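Side-chain contact in butyryl-CoA dehydrogenase (Marinomonas mediterranea, PDB 6CXT), which belongs to the acyl-CoA dehydrogenase family of flavoproteins and binds flavin-adenine dinucleotide: residues T365-I368 and Q369-L372. Sequence-based numbering, arbitrary orientation.
Sequences TSDI and QREL. With FAD (flavin-adenine dinucleotide), chain D.
The N-terminal end of helix 366-377, in the C-terminal domain of this acyl-CoA dehydrogenase fold, opens with Thr365 as N-cap, and the cap and first turn form part of the FAD pocket. Gln369 N donates a hydrogen bond to Thr365 O at 2.9 Å, and the i to i+4 pattern continues through Leu372 N and Ile368 O. With chi1 at 71°, Thr365 OG1 lies between its own N and carbonyl carbon, from where it accepts a weak capping bond from Ile368 N and donates to FAD O2B at 2.6 Å. FAD O2B, a ribose hydroxyl, in turn donates to Asp367 OD2 (2.7 Å), so one ligand oxygen is gripped from two residues of the helix start. Ile368 brings CD1 to 3.8 Å from FAD C6A on the adenine, while its CG2 meets Leu372 CD1 one turn on at 4.1 Å; both residues also touch the ligand FK4. On the flank facing other copies of the protein, Arg370 NE forms a salt bridge with Asp287 of a neighbouring subunit. Arg370 NH1 stops 4.2 Å from Asp367 OD1, beyond a salt bridge, the carboxylate and guanidinium planes 43° apart. A water joins them, donating to Asp367 OD1 at 2.6 Å and accepting from Arg370 NH1.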
ATOM      1  N   THR B 365      -0.554 -19.575  -5.642  1.00 16.56           N
ATOM      2  CA  THR B 365      -0.303 -18.370  -4.842  1.00 15.53           C
ATOM      3  C   THR B 365      -0.653 -17.096  -5.620  1.00 15.06           C
ATOM      4  O   THR B 365      -0.816 -17.102  -6.883  1.00 13.40           O
ATOM      5  CB  THR B 365       1.146 -18.226  -4.398  1.00 18.01           C
ATOM      6  OG1 THR B 365       1.963 -17.897  -5.550  1.00 18.63           O
ATOM      7  CG2 THR B 365       1.668 -19.519  -3.683  1.00 19.03           C
ATOM      8  N   SER B 366      -0.718 -15.963  -4.887  1.00 13.27           N
ATOM      9  CA  SER B 366      -0.953 -14.686  -5.574  1.00 13.11           C
ATOM     10  C   SER B 366       0.087 -14.467  -6.689  1.00 12.77           C
ATOM     11  O   SER B 366      -0.217 -13.871  -7.710  1.00 13.34           O
ATOM     12  CB  SER B 366      -0.856 -13.561  -4.478  1.00 13.04           C
ATOM     13  OG  SER B 366      -1.979 -13.835  -3.586  1.00 12.72           O
ATOM     14  N   ASP B 367       1.337 -14.852  -6.442  1.00 13.55           N
ATOM     15  CA  ASP B 367       2.389 -14.659  -7.472  1.00 15.23           C
ATOM     16  C   ASP B 367       2.058 -15.433  -8.730  1.00 15.41           C
ATOM     17  O   ASP B 367       2.293 -14.925  -9.820  1.00 14.96           O
ATOM     18  CB  ASP B 367       3.751 -15.066  -6.931  1.00 16.01           C
ATOM     19  CG  ASP B 367       4.117 -14.284  -5.662  1.00 18.68           C
ATOM     20  OD1 ASP B 367       3.878 -13.029  -5.647  1.00 17.28           O
ATOM     21  OD2 ASP B 367       4.614 -14.902  -4.695  1.00 19.11           O
ATOM     22  N   ILE B 368       1.491 -16.654  -8.571  1.00 15.93           N
ATOM     23  CA  ILE B 368       1.120 -17.470  -9.734  1.00 16.10           C
ATOM     24  C   ILE B 368      -0.074 -16.888 -10.459  1.00 15.13           C
ATOM     25  O   ILE B 368      -0.151 -16.852 -11.698  1.00 14.69           O
ATOM     26  CB  ILE B 368       0.846 -18.925  -9.268  1.00 17.15           C
ATOM     27  CG1 ILE B 368       2.143 -19.624  -8.897  1.00 20.30           C
ATOM     28  CG2 ILE B 368       0.003 -19.738 -10.267  1.00 19.55           C
ATOM     29  CD1 ILE B 368       3.388 -19.343  -9.694  1.00 24.86           C
ATOM     30  N   GLN B 369      -1.045 -16.373  -9.694  1.00 14.90           N
ATOM     31  CA  GLN B 369      -2.164 -15.677 -10.357  1.00 13.82           C
ATOM     32  C   GLN B 369      -1.634 -14.526 -11.226  1.00 14.04           C
ATOM     33  O   GLN B 369      -2.151 -14.306 -12.324  1.00 14.33           O
ATOM     34  CB  GLN B 369      -3.217 -15.135  -9.334  1.00 14.32           C
ATOM     35  CG  GLN B 369      -3.774 -16.193  -8.372  1.00 15.82           C
ATOM     36  CD  GLN B 369      -4.361 -17.442  -9.107  1.00 17.63           C
ATOM     37  OE1 GLN B 369      -5.089 -17.340 -10.105  1.00 19.69           O
ATOM     38  NE2 GLN B 369      -4.043 -18.602  -8.594  1.00 19.00           N
ATOM     39  N   ARG B 370      -0.657 -13.777 -10.733  1.00 13.38           N
ATOM     40  CA  ARG B 370      -0.134 -12.685 -11.562  1.00 14.71           C
ATOM     41  C   ARG B 370       0.622 -13.229 -12.779  1.00 15.55           C
ATOM     42  O   ARG B 370       0.534 -12.627 -13.844  1.00 15.44           O
ATOM     43  CB  ARG B 370       0.771 -11.766 -10.773  1.00 13.97           C
ATOM     44  CG  ARG B 370      -0.123 -10.944  -9.764  1.00 13.59           C
ATOM     45  CD  ARG B 370       0.763  -9.800  -9.178  1.00 14.77           C
ATOM     46  NE  ARG B 370      -0.028  -9.094  -8.126  1.00 16.38           N
ATOM     47  CZ  ARG B 370      -0.018  -9.390  -6.810  1.00 17.11           C
ATOM     48  NH1 ARG B 370       0.726 -10.393  -6.319  1.00 15.11           N
ATOM     49  NH2 ARG B 370      -0.827  -8.696  -5.977  1.00 16.47           N
ATOM     50  N   GLU B 371       1.326 -14.349 -12.609  1.00 16.83           N
ATOM     51  CA  GLU B 371       1.897 -15.017 -13.793  1.00 18.84           C
ATOM     52  C   GLU B 371       0.852 -15.328 -14.846  1.00 16.93           C
ATOM     53  O   GLU B 371       1.069 -15.051 -16.035  1.00 16.67           O
ATOM     54  CB  GLU B 371       2.693 -16.287 -13.431  1.00 19.51           C
ATOM     55  CG  GLU B 371       3.983 -15.946 -12.761  1.00 21.53           C
ATOM     56  CD  GLU B 371       4.952 -15.278 -13.718  1.00 26.69           C
ATOM     57  OE1 GLU B 371       5.562 -15.951 -14.557  1.00 30.45           O
ATOM     58  OE2 GLU B 371       5.125 -14.064 -13.657  1.00 25.32           O
ATOM     59  N   LEU B 372      -0.269 -15.904 -14.428  1.00 16.59           N
ATOM     60  CA  LEU B 372      -1.335 -16.186 -15.355  1.00 17.00           C
ATOM     61  C   LEU B 372      -1.948 -14.935 -15.951  1.00 19.71           C
ATOM     62  O   LEU B 372      -2.231 -14.872 -17.137  1.00 16.81           O
ATOM     63  CB  LEU B 372      -2.463 -16.950 -14.654  1.00 17.50           C
ATOM     64  CG  LEU B 372      -1.979 -18.380 -14.325  1.00 19.78           C
ATOM     65  CD1 LEU B 372      -2.761 -18.971 -13.129  1.00 19.74           C
ATOM     66  CD2 LEU B 372      -2.146 -19.185 -15.625  1.00 22.85           C
TER
HETATM   67  PA  FAD D 401       6.365 -22.743  -3.497  1.00 20.46           P
HETATM   68  O1A FAD D 401       5.784 -23.107  -4.850  1.00 22.42           O
HETATM   69  O2A FAD D 401       7.629 -23.347  -2.908  1.00 21.99           O
HETATM   70  O5B FAD D 401       6.446 -21.119  -3.430  1.00 21.52           O
HETATM   71  C5B FAD D 401       7.142 -20.422  -2.371  1.00 20.34           C
HETATM   72  C4B FAD D 401       7.149 -18.941  -2.803  1.00 20.31           C
HETATM   73  O4B FAD D 401       7.805 -18.809  -4.091  1.00 21.79           O
HETATM   74  C3B FAD D 401       5.729 -18.408  -2.961  1.00 21.48           C
HETATM   75  O3B FAD D 401       5.824 -17.032  -2.573  1.00 21.94           O
HETATM   76  C2B FAD D 401       5.517 -18.460  -4.491  1.00 21.26           C
HETATM   77  O2B FAD D 401       4.490 -17.558  -4.974  1.00 21.53           O
HETATM   78  C1B FAD D 401       6.952 -18.165  -5.021  1.00 21.91           C
HETATM   79  N9A FAD D 401       7.060 -18.674  -6.405  1.00 22.91           N
HETATM   80  C8A FAD D 401       7.124 -19.971  -6.808  1.00 25.45           C
HETATM   81  N7A FAD D 401       7.107 -20.035  -8.186  1.00 25.52           N
HETATM   82  C5A FAD D 401       7.011 -18.763  -8.663  1.00 24.61           C
HETATM   83  C6A FAD D 401       6.957 -18.089  -9.987  1.00 26.22           C
HETATM   84  N6A FAD D 401       6.961 -18.804 -11.167  1.00 23.55           N
HETATM   85  N1A FAD D 401       6.864 -16.724  -9.994  1.00 26.22           N
HETATM   86  C2A FAD D 401       6.826 -15.961  -8.849  1.00 24.88           C
HETATM   87  N3A FAD D 401       6.897 -16.525  -7.622  1.00 20.63           N
HETATM   88  C4A FAD D 401       6.980 -17.875  -7.468  1.00 22.65           C
HETATM   89  N1  FAD D 401      -2.335 -28.897  -2.945  1.00 22.50           N
HETATM   90  C2  FAD D 401      -3.034 -29.958  -3.486  1.00 23.13           C
HETATM   91  O2  FAD D 401      -2.450 -30.595  -4.406  1.00 25.50           O
HETATM   92  N3  FAD D 401      -4.277 -30.338  -3.071  1.00 23.03           N
HETATM   93  C4  FAD D 401      -4.883 -29.716  -2.040  1.00 23.31           C
HETATM   94  O4  FAD D 401      -6.002 -30.081  -1.675  1.00 24.02           O
HETATM   95  C4X FAD D 401      -4.181 -28.559  -1.385  1.00 23.41           C
HETATM   96  N5  FAD D 401      -4.693 -27.890  -0.327  1.00 23.01           N
HETATM   97  C5X FAD D 401      -4.026 -26.887   0.309  1.00 21.15           C
HETATM   98  C6  FAD D 401      -4.653 -26.258   1.418  1.00 20.91           C
HETATM   99  C7  FAD D 401      -3.970 -25.231   2.101  1.00 21.95           C
HETATM  100  C7M FAD D 401      -4.627 -24.595   3.301  1.00 20.66           C
HETATM  101  C8  FAD D 401      -2.628 -24.809   1.666  1.00 22.01           C
HETATM  102  C8M FAD D 401      -1.910 -23.710   2.376  1.00 19.36           C
HETATM  103  C9  FAD D 401      -2.013 -25.406   0.545  1.00 20.05           C
HETATM  104  C9A FAD D 401      -2.690 -26.437  -0.146  1.00 21.96           C
HETATM  105  N10 FAD D 401      -2.107 -27.106  -1.269  1.00 20.75           N
HETATM  106  C10 FAD D 401      -2.840 -28.173  -1.895  1.00 24.46           C
HETATM  107  C1' FAD D 401      -0.782 -26.757  -1.761  1.00 20.19           C
HETATM  108  C2' FAD D 401      -0.861 -25.406  -2.511  1.00 21.25           C
HETATM  109  O2' FAD D 401      -1.539 -25.486  -3.777  1.00 22.41           O
HETATM  110  C3' FAD D 401       0.543 -24.833  -2.606  1.00 21.65           C
HETATM  111  O3' FAD D 401       0.945 -24.516  -1.258  1.00 21.00           O
HETATM  112  C4' FAD D 401       0.791 -23.674  -3.588  1.00 21.48           C
HETATM  113  O4' FAD D 401       0.640 -24.139  -4.968  1.00 23.58           O
HETATM  114  C5' FAD D 401       2.205 -23.099  -3.424  1.00 23.40           C
HETATM  115  O5' FAD D 401       3.135 -24.188  -3.474  1.00 21.91           O
HETATM  116  P   FAD D 401       4.235 -24.304  -2.355  1.00 22.98           P
HETATM  117  O1P FAD D 401       5.144 -25.501  -2.652  1.00 22.41           O
HETATM  118  O2P FAD D 401       3.653 -24.291  -0.954  1.00 21.90           O
HETATM  119  O3P FAD D 401       5.165 -23.000  -2.449  1.00 20.24           O
HETATM  120  O   HOH W   1       3.331 -11.109  -7.360  1.00 20.29           O